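Local coordinates for protein catechol 2,3-dioxygenase (Rhodococcus sp., PDB 2WL3) that probably cleaves the aromatic ring of catechols beside its two hydroxyl groups, using dioxygen and a mononuclear non-haem iron, at residues L147-I152 with I210-I215; V173-A178 with P187-C192; Q233-T238 with F252-P257; L12-L17 with I52-D57. All blocks are in the same frame, centred on the assembly; numbering follows the deposited sequence.

Contact 1: residues L147-I152 with I210-I215; sequences LGHIII and INHLMI. With FE (Fe (III) ion), chain K.
Ile151 O receives the N-H of Asn211 at 2.7 Å, an almost straight bond (173°), while Ile151 N bonds to His212 O on the same strand. Two residues, Asn211 and His212, thus stand opposite one, which makes a beta bulge at Asn211 in strand 210-215 of this antiparallel pair. Further along, Met214 N bonds to His149 O at 2.8 Å. His149 and His212 lie on the same face, and both imidazoles turn their NE2 to the iron, at 2.2 Å for His149 NE2 and 2.3 Å for His212 NE2. Their rings meet rim to rim with planes 79° apart. Met214, modelled as selenomethionine, lays its CB over one face of the His149 ring, 3.2 Å from His149 NE2, a CH-pi contact that would limit how far the imidazole can tilt. On the opposite face of the sheet the packing across the two strands is apolar: Ile150 CG2 fits between Ile210 CD1 (3.6 Å) and Leu213 CD1 (3.7 Å). Ile150 presses on strands 6-13 and 61-68, Ile210 on the latter. Glu263 OE1 from strand 261-266 supplies the third protein ligand. Two histidines on paired strands and a glutamate on the next one form the facial triad of two histidines and one carboxylate that is characteristic of extradiol dioxygenases.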
loop_
_atom_site.group_PDB
_atom_site.type_symbol
_atom_site.label_atom_id
_atom_site.label_comp_id
_atom_site.label_asym_id
_atom_site.label_seq_id
_atom_site.Cartn_x
_atom_site.Cartn_y
_atom_site.Cartn_z
ATOM N N LEU C 147 -25.871 14.014 7.336
ATOM C CA LEU C 147 -25.868 15.365 6.785
ATOM C C LEU C 147 -24.850 16.295 7.449
ATOM O O LEU C 147 -24.259 17.139 6.783
ATOM C CB LEU C 147 -27.281 15.956 6.838
ATOM C CG LEU C 147 -27.908 16.321 8.174
ATOM C CD1 LEU C 147 -27.772 17.815 8.408
ATOM C CD2 LEU C 147 -29.368 15.950 8.142
ATOM N N GLY C 148 -24.643 16.107 8.754
ATOM C CA GLY C 148 -23.729 16.914 9.531
ATOM C C GLY C 148 -24.027 16.669 10.991
ATOM O O GLY C 148 -24.473 15.581 11.360
ATOM N N HIS C 149 -23.776 17.667 11.831
ATOM C CA HIS C 149 -24.184 17.580 13.231
ATOM C C HIS C 149 -25.003 18.787 13.671
ATOM O O HIS C 149 -24.848 19.886 13.147
ATOM C CB HIS C 149 -22.988 17.334 14.161
ATOM C CG HIS C 149 -22.060 18.501 14.314
ATOM N ND1 HIS C 149 -20.717 18.426 14.003
ATOM C CD2 HIS C 149 -22.261 19.749 14.799
ATOM C CE1 HIS C 149 -20.139 19.588 14.257
ATOM N NE2 HIS C 149 -21.056 20.409 14.743
ATOM N N ILE C 150 -25.872 18.569 14.646
ATOM C CA ILE C 150 -26.783 19.608 15.113
ATOM C C ILE C 150 -26.677 19.827 16.617
ATOM O O ILE C 150 -26.287 18.918 17.354
ATOM C CB ILE C 150 -28.232 19.233 14.768
ATOM C CG1 ILE C 150 -28.528 17.800 15.215
ATOM C CG2 ILE C 150 -28.480 19.378 13.262
ATOM C CD1 ILE C 150 -29.971 17.416 15.064
ATOM N N ILE C 151 -27.012 21.033 17.070
ATOM C CA ILE C 151 -27.195 21.302 18.499
ATOM C C ILE C 151 -28.676 21.557 18.761
ATOM O O ILE C 151 -29.273 22.424 18.131
ATOM C CB ILE C 151 -26.350 22.508 18.997
ATOM C CG1 ILE C 151 -24.853 22.200 18.851
ATOM C CG2 ILE C 151 -26.707 22.867 20.440
ATOM C CD1 ILE C 151 -23.925 22.978 19.847
ATOM N N ILE C 152 -29.259 20.787 19.680
ATOM C CA ILE C 152 -30.693 20.899 19.956
ATOM C C ILE C 152 -31.012 21.140 21.424
ATOM O O ILE C 152 -30.191 20.862 22.293
ATOM C CB ILE C 152 -31.492 19.680 19.420
ATOM C CG1 ILE C 152 -31.045 18.373 20.109
ATOM C CG2 ILE C 152 -31.356 19.605 17.894
ATOM C CD1 ILE C 152 -31.893 17.177 19.755
ATOM N N ILE C 210 -33.563 24.133 17.670
ATOM C CA ILE C 210 -32.240 23.921 17.091
ATOM C C ILE C 210 -31.382 25.178 17.257
ATOM O O ILE C 210 -31.880 26.305 17.147
ATOM C CB ILE C 210 -32.329 23.433 15.604
ATOM C CG1 ILE C 210 -30.952 23.006 15.080
ATOM C CG2 ILE C 210 -32.958 24.490 14.703
ATOM C CD1 ILE C 210 -30.988 21.837 14.153
ATOM N N ASN C 211 -30.109 24.983 17.576
ATOM C CA ASN C 211 -29.170 26.104 17.748
ATOM C C ASN C 211 -28.325 26.312 16.505
ATOM O O ASN C 211 -28.229 27.423 15.977
ATOM C CB ASN C 211 -28.219 25.857 18.919
ATOM C CG ASN C 211 -27.267 27.020 19.141
ATOM O OD1 ASN C 211 -27.704 28.148 19.418
ATOM N ND2 ASN C 211 -25.962 26.759 19.022
ATOM N N HIS C 212 -27.676 25.235 16.077
ATOM C CA HIS C 212 -26.870 25.274 14.883
ATOM C C HIS C 212 -26.858 23.957 14.129
ATOM O O HIS C 212 -27.289 22.912 14.650
ATOM C CB HIS C 212 -25.457 25.803 15.176
ATOM C CG HIS C 212 -24.449 24.748 15.494
ATOM N ND1 HIS C 212 -23.987 24.527 16.773
ATOM C CD2 HIS C 212 -23.778 23.883 14.697
ATOM C CE1 HIS C 212 -23.086 23.562 16.753
ATOM N NE2 HIS C 212 -22.946 23.148 15.507
ATOM N N LEU C 213 -26.384 24.042 12.890
ATOM C CA LEU C 213 -26.137 22.880 12.048
ATOM C C LEU C 213 -24.747 23.023 11.433
ATOM O O LEU C 213 -24.396 24.074 10.904
ATOM C CB LEU C 213 -27.213 22.776 10.952
ATOM C CG LEU C 213 -26.965 21.867 9.736
ATOM C CD1 LEU C 213 -26.800 20.403 10.142
ATOM C CD2 LEU C 213 -28.076 22.013 8.676
HETATM N N MSE C 214 -23.962 21.956 11.518
HETATM C CA MSE C 214 -22.680 21.885 10.844
HETATM C C MSE C 214 -22.821 21.079 9.574
HETATM O O MSE C 214 -23.389 19.974 9.562
HETATM C CB MSE C 214 -21.638 21.244 11.753
HETATM C CG MSE C 214 -20.189 21.360 11.290
HETATM SE SE MSE C 214 -19.537 19.945 10.095
HETATM C CE MSE C 214 -20.363 18.360 10.861
ATOM N N ILE C 215 -22.321 21.650 8.491
ATOM C CA ILE C 215 -22.179 20.907 7.246
ATOM C C ILE C 215 -20.693 20.941 6.868
ATOM O O ILE C 215 -19.983 21.880 7.230
ATOM C CB ILE C 215 -23.113 21.440 6.152
ATOM C CG1 ILE C 215 -22.986 22.960 6.034
ATOM C CG2 ILE C 215 -24.562 21.068 6.493
ATOM C CD1 ILE C 215 -23.822 23.587 4.941
HETATM FE FE FE K . -20.746 22.376 15.737
#

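Contact 2: residues V173-A178 with P187-C192; sequences VEYKFA and PVFMHC
Glu174 and Phe189 meet because each swings its CG opposite its own carbonyl carbon, with chi1 -77° in Glu174 and -71° in Phe189. Glu174 CG then rests 3.4 Å from Phe189 CB, and Glu174 CB comes 3.5 Å from Phe189 CD2, with the two side chains crossing at roughly a right angle. A bend at the second torsion of Glu174 lays the carboxylate beside Phe189 CB, where Glu174 OE1 bonds to His196 NE2. Tyr175 approaches the same phenyl group from its neighbouring position: Tyr175 CD2 lies 3.9 Å from Phe189 CE2, in an offset edge-to-face pair whose planes stand 65° apart and in which the tyrosine offers the edge. Its hydroxyl leads away to Asn246 N. Pro187 packs against both Tyr175 and Phe177, its CD 3.5 Å from Phe177 CE1 and its CG 4.0 Å from Tyr175 CB. One backbone hydrogen bond ties the segments, Glu174 N to Pro187 O at 3.0 Å, with the donor nearly head-on to the carbonyl, just beyond the antiparallel pair Val173 and Val188. The contact belongs to a beta hairpin. It rests mainly on apolar and aromatic packing, while the buried carboxylate and hydroxyl find partners in His196 and Asn246; the side chain of Phe189, its nearest atom about 6 Å from the iron, is the part near the metal.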
loop_
_atom_site.group_PDB
_atom_site.type_symbol
_atom_site.label_atom_id
_atom_site.label_comp_id
_atom_site.label_asym_id
_atom_site.label_seq_id
_atom_site.Cartn_x
_atom_site.Cartn_y
_atom_site.Cartn_z
ATOM N N VAL C 173 -20.239 13.908 28.185
ATOM C CA VAL C 173 -19.790 15.295 28.337
ATOM C C VAL C 173 -18.465 15.513 27.616
ATOM O O VAL C 173 -17.548 14.726 27.756
ATOM C CB VAL C 173 -19.600 15.666 29.831
ATOM C CG1 VAL C 173 -18.963 17.042 29.962
ATOM C CG2 VAL C 173 -20.923 15.617 30.566
ATOM N N GLU C 174 -18.364 16.589 26.851
ATOM C CA GLU C 174 -17.136 16.849 26.119
ATOM C C GLU C 174 -16.342 18.053 26.585
ATOM O O GLU C 174 -15.177 18.179 26.256
ATOM C CB GLU C 174 -17.388 16.911 24.610
ATOM C CG GLU C 174 -17.561 15.517 23.993
ATOM C CD GLU C 174 -16.766 15.317 22.713
ATOM O OE1 GLU C 174 -16.163 16.294 22.221
ATOM O OE2 GLU C 174 -16.736 14.169 22.210
ATOM N N TYR C 175 -16.978 18.936 27.343
ATOM C CA TYR C 175 -16.337 20.160 27.801
ATOM C C TYR C 175 -16.816 20.482 29.197
ATOM O O TYR C 175 -17.942 20.149 29.565
ATOM C CB TYR C 175 -16.708 21.342 26.900
ATOM C CG TYR C 175 -16.108 21.328 25.523
ATOM C CD1 TYR C 175 -14.836 21.851 25.295
ATOM C CD2 TYR C 175 -16.820 20.816 24.432
ATOM C CE1 TYR C 175 -14.269 21.850 24.019
ATOM C CE2 TYR C 175 -16.264 20.814 23.155
ATOM C CZ TYR C 175 -14.991 21.337 22.960
ATOM O OH TYR C 175 -14.431 21.340 21.706
ATOM N N LYS C 176 -15.962 21.147 29.963
ATOM C CA LYS C 176 -16.368 21.731 31.229
ATOM C C LYS C 176 -16.027 23.209 31.207
ATOM O O LYS C 176 -14.956 23.595 30.742
ATOM C CB LYS C 176 -15.692 21.023 32.397
ATOM C CG LYS C 176 -16.399 19.745 32.791
ATOM C CD LYS C 176 -15.477 18.683 33.362
ATOM C CE LYS C 176 -14.928 19.054 34.711
ATOM N NZ LYS C 176 -14.932 17.888 35.636
ATOM N N PHE C 177 -16.960 24.038 31.654
ATOM C CA PHE C 177 -16.699 25.474 31.774
ATOM C C PHE C 177 -17.456 26.115 32.924
ATOM O O PHE C 177 -18.564 25.701 33.265
ATOM C CB PHE C 177 -16.949 26.223 30.456
ATOM C CG PHE C 177 -18.245 25.890 29.795
ATOM C CD1 PHE C 177 -18.283 24.994 28.737
ATOM C CD2 PHE C 177 -19.430 26.494 30.206
ATOM C CE1 PHE C 177 -19.491 24.684 28.101
ATOM C CE2 PHE C 177 -20.646 26.192 29.585
ATOM C CZ PHE C 177 -20.678 25.288 28.533
ATOM N N ALA C 178 -16.816 27.122 33.515
ATOM C CA ALA C 178 -17.344 27.870 34.637
ATOM C C ALA C 178 -18.518 28.749 34.217
ATOM O O ALA C 178 -18.450 29.468 33.215
ATOM C CB ALA C 178 -16.242 28.723 35.258
ATOM N N PRO C 187 -21.696 20.296 28.386
ATOM C CA PRO C 187 -22.436 19.899 27.184
ATOM C C PRO C 187 -22.126 18.474 26.771
ATOM O O PRO C 187 -20.978 18.021 26.920
ATOM C CB PRO C 187 -21.962 20.882 26.113
ATOM C CG PRO C 187 -20.707 21.471 26.629
ATOM C CD PRO C 187 -20.728 21.372 28.126
ATOM N N VAL C 188 -23.145 17.783 26.261
ATOM C CA VAL C 188 -23.007 16.394 25.852
ATOM C C VAL C 188 -22.903 16.321 24.322
ATOM O O VAL C 188 -23.684 16.952 23.601
ATOM C CB VAL C 188 -24.163 15.515 26.433
ATOM C CG1 VAL C 188 -24.184 14.128 25.835
ATOM C CG2 VAL C 188 -24.044 15.406 27.945
ATOM N N PHE C 189 -21.916 15.566 23.844
ATOM C CA PHE C 189 -21.691 15.354 22.427
ATOM C C PHE C 189 -21.735 13.852 22.139
ATOM O O PHE C 189 -21.170 13.057 22.893
ATOM C CB PHE C 189 -20.346 15.948 22.004
ATOM C CG PHE C 189 -20.320 17.456 21.985
ATOM C CD1 PHE C 189 -20.249 18.144 20.776
ATOM C CD2 PHE C 189 -20.357 18.194 23.169
ATOM C CE1 PHE C 189 -20.226 19.538 20.748
ATOM C CE2 PHE C 189 -20.330 19.590 23.145
ATOM C CZ PHE C 189 -20.262 20.257 21.937
HETATM N N MSE C 190 -22.434 13.475 21.070
HETATM C CA MSE C 190 -22.697 12.073 20.763
HETATM C C MSE C 190 -22.557 11.738 19.279
HETATM O O MSE C 190 -22.882 12.548 18.419
HETATM C CB MSE C 190 -24.093 11.665 21.234
HETATM C CG MSE C 190 -24.401 12.071 22.652
HETATM SE SE MSE C 190 -25.975 11.197 23.326
HETATM C CE MSE C 190 -25.180 9.522 23.927
ATOM N N HIS C 191 -22.112 10.516 19.000
ATOM C CA HIS C 191 -21.865 10.062 17.632
ATOM C C HIS C 191 -22.454 8.672 17.400
ATOM O O HIS C 191 -22.733 7.935 18.347
ATOM C CB HIS C 191 -20.362 10.020 17.371
ATOM C CG HIS C 191 -19.619 9.150 18.333
ATOM N ND1 HIS C 191 -19.238 9.580 19.585
ATOM C CD2 HIS C 191 -19.216 7.862 18.240
ATOM C CE1 HIS C 191 -18.615 8.603 20.216
ATOM N NE2 HIS C 191 -18.590 7.549 19.421
ATOM N N CYS C 192 -22.647 8.325 16.134
ATOM C CA CYS C 192 -23.139 7.000 15.777
ATOM C C CYS C 192 -22.397 6.443 14.586
ATOM O O CYS C 192 -22.822 5.454 13.996
ATOM C CB CYS C 192 -24.639 7.030 15.489
ATOM S SG CYS C 192 -25.149 8.353 14.386
#

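Contact 3: residues Q233-T238 with F252-P257; sequences QKIDVT and FYCANP
The connection that leaves helix 220-232 for strand 239-240 passes over strand 252-255, part of the sheet that carries the iron site, and Ile235, Asp236, Val237 and Thr238 touch it. Asp236 O accepts the N-H of Ala255 at 2.9 Å, a moderately bent bond (145°), and the same oxygen is approached by Cys254 CA at 3.0 Å. In the other direction, Tyr253 O faces Val237, whose CA and CG1 both lie 3.2 Å from that oxygen. In the vicinal oxygen chelate fold such strands curl round a metal, and here the side chain of Tyr253 turns inward, its nearest atom about 3 Å from the iron, while its hydroxyl bonds to His244 NE2; its carbonyl meanwhile is turned to the loop. Val237 places CG1 away from its backbone N (chi1 174°), and that methyl reaches Phe252 CD1 at 4.0 Å, the valine and the phenylalanine crossing at about a right angle. Ile235 sends CG2 to Ala255 O, 3.3 Å away, and its side chain also packs on Val230 of the preceding helix. Thr238 OG1, buried by the contact and without a polar partner in the model, sits 3.9 Å from Tyr253 CB.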
loop_
_atom_site.group_PDB
_atom_site.type_symbol
_atom_site.label_atom_id
_atom_site.label_comp_id
_atom_site.label_asym_id
_atom_site.label_seq_id
_atom_site.Cartn_x
_atom_site.Cartn_y
_atom_site.Cartn_z
ATOM N N GLN C 233 -21.929 39.563 1.015
ATOM C CA GLN C 233 -23.310 39.785 1.418
ATOM C C GLN C 233 -23.607 39.988 2.899
ATOM O O GLN C 233 -24.686 39.678 3.347
ATOM C CB GLN C 233 -24.219 38.707 0.858
ATOM C CG GLN C 233 -24.078 38.529 -0.610
ATOM C CD GLN C 233 -25.287 38.027 -1.234
ATOM O OE1 GLN C 233 -26.113 38.785 -1.668
ATOM N NE2 GLN C 233 -25.407 36.727 -1.319
ATOM N N LYS C 234 -22.606 40.343 3.666
ATOM C CA LYS C 234 -22.738 40.872 5.017
ATOM C C LYS C 234 -23.596 40.052 5.942
ATOM O O LYS C 234 -24.412 40.580 6.629
ATOM C CB LYS C 234 -23.158 42.334 5.025
ATOM N N ILE C 235 -23.481 38.751 5.895
ATOM C CA ILE C 235 -24.278 37.904 6.741
ATOM C C ILE C 235 -23.550 37.832 8.033
ATOM O O ILE C 235 -22.354 38.004 8.061
ATOM C CB ILE C 235 -24.508 36.515 6.121
ATOM C CG1 ILE C 235 -25.476 36.639 4.971
ATOM C CG2 ILE C 235 -25.062 35.569 7.106
ATOM C CD1 ILE C 235 -25.596 35.461 4.142
ATOM N N ASP C 236 -24.254 37.526 9.104
ATOM C CA ASP C 236 -23.578 37.535 10.361
ATOM C C ASP C 236 -22.841 36.258 10.538
ATOM O O ASP C 236 -23.420 35.233 10.610
ATOM C CB ASP C 236 -24.572 37.661 11.479
ATOM C CG ASP C 236 -25.114 39.048 11.609
ATOM O OD1 ASP C 236 -24.865 39.874 10.733
ATOM O OD2 ASP C 236 -25.807 39.335 12.589
ATOM N N VAL C 237 -21.524 36.397 10.610
ATOM C CA VAL C 237 -20.606 35.387 11.022
ATOM C C VAL C 237 -20.451 35.771 12.486
ATOM O O VAL C 237 -19.748 36.643 12.859
ATOM C CB VAL C 237 -19.235 35.493 10.338
ATOM C CG1 VAL C 237 -18.228 34.503 10.909
ATOM C CG2 VAL C 237 -19.307 35.428 8.840
ATOM N N THR C 238 -21.147 35.060 13.310
ATOM C CA THR C 238 -21.108 35.211 14.766
ATOM C C THR C 238 -19.821 34.666 15.395
ATOM O O THR C 238 -19.390 35.145 16.450
ATOM C CB THR C 238 -22.328 34.551 15.437
ATOM O OG1 THR C 238 -22.584 33.286 14.818
ATOM C CG2 THR C 238 -23.559 35.443 15.305
ATOM N N PHE C 252 -16.540 28.041 10.193
ATOM C CA PHE C 252 -17.055 29.343 10.632
ATOM C C PHE C 252 -18.573 29.296 10.830
ATOM O O PHE C 252 -19.285 28.695 10.020
ATOM C CB PHE C 252 -16.620 30.479 9.691
ATOM C CG PHE C 252 -17.446 30.606 8.443
ATOM C CD1 PHE C 252 -18.575 31.431 8.414
ATOM C CD2 PHE C 252 -17.086 29.931 7.283
ATOM C CE1 PHE C 252 -19.345 31.557 7.253
ATOM C CE2 PHE C 252 -17.847 30.056 6.121
ATOM C CZ PHE C 252 -18.979 30.872 6.110
ATOM N N TYR C 253 -19.051 29.903 11.919
ATOM C CA TYR C 253 -20.489 29.965 12.240
ATOM C C TYR C 253 -21.101 31.184 11.544
ATOM O O TYR C 253 -20.420 32.193 11.381
ATOM C CB TYR C 253 -20.707 30.049 13.763
ATOM C CG TYR C 253 -20.425 28.764 14.552
ATOM C CD1 TYR C 253 -21.470 28.017 15.107
ATOM C CD2 TYR C 253 -19.113 28.312 14.759
ATOM C CE1 TYR C 253 -21.224 26.843 15.838
ATOM C CE2 TYR C 253 -18.849 27.133 15.490
ATOM C CZ TYR C 253 -19.911 26.403 16.028
ATOM O OH TYR C 253 -19.654 25.242 16.743
ATOM N N CYS C 254 -22.362 31.078 11.109
ATOM C CA CYS C 254 -23.094 32.208 10.492
ATOM C C CYS C 254 -24.619 31.998 10.392
ATOM O O CYS C 254 -25.108 30.865 10.425
ATOM C CB CYS C 254 -22.514 32.584 9.123
ATOM S SG CYS C 254 -23.116 31.598 7.722
ATOM N N ALA C 255 -25.354 33.103 10.241
ATOM C CA ALA C 255 -26.816 33.110 10.365
ATOM C C ALA C 255 -27.552 32.742 9.084
ATOM O O ALA C 255 -27.265 33.279 8.019
ATOM C CB ALA C 255 -27.301 34.474 10.876
ATOM N N ASN C 256 -28.515 31.833 9.208
ATOM C CA ASN C 256 -29.393 31.468 8.104
ATOM C C ASN C 256 -30.676 32.324 8.128
ATOM O O ASN C 256 -30.902 33.058 9.101
ATOM C CB ASN C 256 -29.698 29.958 8.146
ATOM C CG ASN C 256 -30.452 29.535 9.397
ATOM O OD1 ASN C 256 -31.483 30.114 9.753
ATOM N ND2 ASN C 256 -29.950 28.500 10.058
ATOM N N PRO C 257 -31.516 32.236 7.074
ATOM C CA PRO C 257 -32.725 33.067 6.993
ATOM C C PRO C 257 -33.802 32.786 8.041
ATOM O O PRO C 257 -34.704 33.608 8.201
ATOM C CB PRO C 257 -33.275 32.755 5.588
ATOM C CG PRO C 257 -32.127 32.190 4.838
ATOM C CD PRO C 257 -31.344 31.426 5.847
#

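Contact 4: residues L12-L17 with I52-D57; sequences LSVSNL and IVLHAD
Strands 12-13 and 52-55 run parallel, with Leu12 N bonded to Val53 O at 2.9 Å and His55 N bonded to Leu12 O at 2.8 Å, so that Leu12 uses both its amide and its carbonyl on one neighbour; Val14 N continues the ladder to His55 O. Leu12 and Leu54 share one face of the sheet and run alongside each other in one sense. The CD2 branch of Leu12 does the touching, 3.7 Å from Leu54 CD2 and 3.8 Å from Ile52 CG2. Val14 CG1 also meets Leu54 CD2, at 3.9 Å. Beyond the ladder Leu17 passes Leu54 heading the other way, its CD2 near Leu54 CB, and meets Ala56 CB with its CG, also at 3.9 Å. Ser13 and His55 occupy the other face. Ser13 OG donates to Asp57 OD2 at 2.9 Å, and Asp57 OD2 accepts through its syn lone pair, because the Asp57 CG stands between its own backbone N and carbonyl carbon (chi1 59°) and turns the carboxylate back to the serine; Asp57 OD1 holds Ser59 N. His55 brings the edge of its ring to Leu12 O and bonds through NE2 to Tyr64 OH of strand 61-68. Asn16 is the N-cap of helix 17-25, whose Trp20 packs on Leu12, Val14 and Leu54, while strand 40-44 flanks the other edge of strand 52-55.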
loop_
_atom_site.group_PDB
_atom_site.type_symbol
_atom_site.label_atom_id
_atom_site.label_comp_id
_atom_site.label_asym_id
_atom_site.label_seq_id
_atom_site.Cartn_x
_atom_site.Cartn_y
_atom_site.Cartn_z
ATOM N N LEU C 12 -37.422 21.266 8.387
ATOM C CA LEU C 12 -37.348 22.651 8.838
ATOM C C LEU C 12 -38.623 23.430 8.494
ATOM O O LEU C 12 -39.156 23.323 7.386
ATOM C CB LEU C 12 -36.138 23.339 8.198
ATOM C CG LEU C 12 -34.772 23.441 8.886
ATOM C CD1 LEU C 12 -34.302 22.178 9.577
ATOM C CD2 LEU C 12 -33.722 23.939 7.890
ATOM N N SER C 13 -39.122 24.192 9.459
ATOM C CA SER C 13 -40.198 25.134 9.206
ATOM C C SER C 13 -39.558 26.469 8.898
ATOM O O SER C 13 -38.749 26.957 9.675
ATOM C CB SER C 13 -41.075 25.290 10.441
ATOM O OG SER C 13 -41.618 24.059 10.849
ATOM N N VAL C 14 -39.916 27.053 7.760
ATOM C CA VAL C 14 -39.394 28.365 7.352
ATOM C C VAL C 14 -40.550 29.305 6.963
ATOM O O VAL C 14 -41.665 28.858 6.717
ATOM C CB VAL C 14 -38.350 28.261 6.200
ATOM C CG1 VAL C 14 -37.271 27.243 6.531
ATOM C CG2 VAL C 14 -39.016 27.895 4.884
ATOM N N SER C 15 -40.267 30.605 6.918
ATOM C CA SER C 15 -41.279 31.622 6.590
ATOM C C SER C 15 -40.996 32.315 5.254
ATOM O O SER C 15 -41.840 33.078 4.750
ATOM C CB SER C 15 -41.363 32.658 7.709
ATOM O OG SER C 15 -40.097 33.251 7.947
ATOM N N ASN C 16 -39.813 32.049 4.693
ATOM C CA ASN C 16 -39.363 32.684 3.460
ATOM C C ASN C 16 -38.512 31.724 2.606
ATOM O O ASN C 16 -37.285 31.660 2.769
ATOM C CB ASN C 16 -38.577 33.955 3.813
ATOM C CG ASN C 16 -38.163 34.769 2.594
ATOM O OD1 ASN C 16 -38.401 34.395 1.446
ATOM N ND2 ASN C 16 -37.527 35.896 2.852
ATOM N N LEU C 17 -39.167 30.986 1.706
ATOM C CA LEU C 17 -38.483 30.053 0.794
ATOM C C LEU C 17 -37.395 30.691 -0.062
ATOM O O LEU C 17 -36.312 30.135 -0.184
ATOM C CB LEU C 17 -39.471 29.326 -0.125
ATOM C CG LEU C 17 -40.192 28.087 0.410
ATOM C CD1 LEU C 17 -40.992 27.404 -0.692
ATOM C CD2 LEU C 17 -39.233 27.082 1.096
ATOM N N ILE C 52 -32.459 17.845 3.442
ATOM C CA ILE C 52 -33.225 18.826 4.211
ATOM C C ILE C 52 -34.545 19.127 3.527
ATOM O O ILE C 52 -34.583 19.384 2.319
ATOM C CB ILE C 52 -32.433 20.152 4.469
ATOM C CG1 ILE C 52 -31.037 19.883 5.045
ATOM C CG2 ILE C 52 -33.179 21.069 5.436
ATOM C CD1 ILE C 52 -30.140 21.170 5.156
ATOM N N VAL C 53 -35.629 19.061 4.305
ATOM C CA VAL C 53 -36.963 19.450 3.834
ATOM C C VAL C 53 -37.312 20.817 4.364
ATOM O O VAL C 53 -37.132 21.096 5.549
ATOM C CB VAL C 53 -38.070 18.466 4.302
ATOM C CG1 VAL C 53 -39.376 18.769 3.594
ATOM C CG2 VAL C 53 -37.658 17.041 4.027
ATOM N N LEU C 54 -37.824 21.666 3.488
ATOM C CA LEU C 54 -38.217 23.012 3.876
ATOM C C LEU C 54 -39.731 23.194 3.743
ATOM O O LEU C 54 -40.242 23.372 2.643
ATOM C CB LEU C 54 -37.452 24.066 3.060
ATOM C CG LEU C 54 -35.913 24.167 3.151
ATOM C CD1 LEU C 54 -35.408 25.257 2.223
ATOM C CD2 LEU C 54 -35.406 24.430 4.578
ATOM N N HIS C 55 -40.429 23.128 4.878
ATOM C CA HIS C 55 -41.886 23.331 4.951
ATOM C C HIS C 55 -42.212 24.809 5.112
ATOM O O HIS C 55 -41.905 25.411 6.150
ATOM C CB HIS C 55 -42.489 22.538 6.114
ATOM C CG HIS C 55 -42.295 21.057 6.002
ATOM N ND1 HIS C 55 -43.261 20.214 5.495
ATOM C CD2 HIS C 55 -41.241 20.268 6.325
ATOM C CE1 HIS C 55 -42.814 18.970 5.512
ATOM N NE2 HIS C 55 -41.590 18.975 6.006
ATOM N N ALA C 56 -42.824 25.397 4.086
ATOM C CA ALA C 56 -43.134 26.830 4.094
ATOM C C ALA C 56 -44.403 27.112 4.896
ATOM O O ALA C 56 -45.424 27.493 4.339
ATOM C CB ALA C 56 -43.265 27.364 2.661
ATOM N N ASP C 57 -44.324 26.939 6.210
ATOM C CA ASP C 57 -45.504 27.012 7.062
ATOM C C ASP C 57 -45.634 28.321 7.851
ATOM O O ASP C 57 -46.678 28.567 8.460
ATOM C CB ASP C 57 -45.554 25.793 8.009
ATOM C CG ASP C 57 -44.326 25.690 8.921
ATOM O OD1 ASP C 57 -43.631 26.719 9.130
ATOM O OD2 ASP C 57 -44.070 24.577 9.447
#

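In the fold
Along the chain contact 4 comes first, in the sheet built from strands 6-13 to 115-120; contact 1 follows with contact 2 nested inside its loop, and contact 3 closes the series. The last three share the second sheet. Contact 1 lies centrally, its centre about 4 Å from that of the chain, with the centres of the others about 14 to 16 Å from its own. It touches contact 3 where His212 meets Tyr253, and contact 4 where Leu213 meets Ile52, joining the two sheets. Contacts 2 and 4 lie on opposite sides of the chain's centre, about 30 Å between centres. The iron sits at contact 1, near aromatic residues of contacts 2 and 3; contact 4's sheet has no iron ligands.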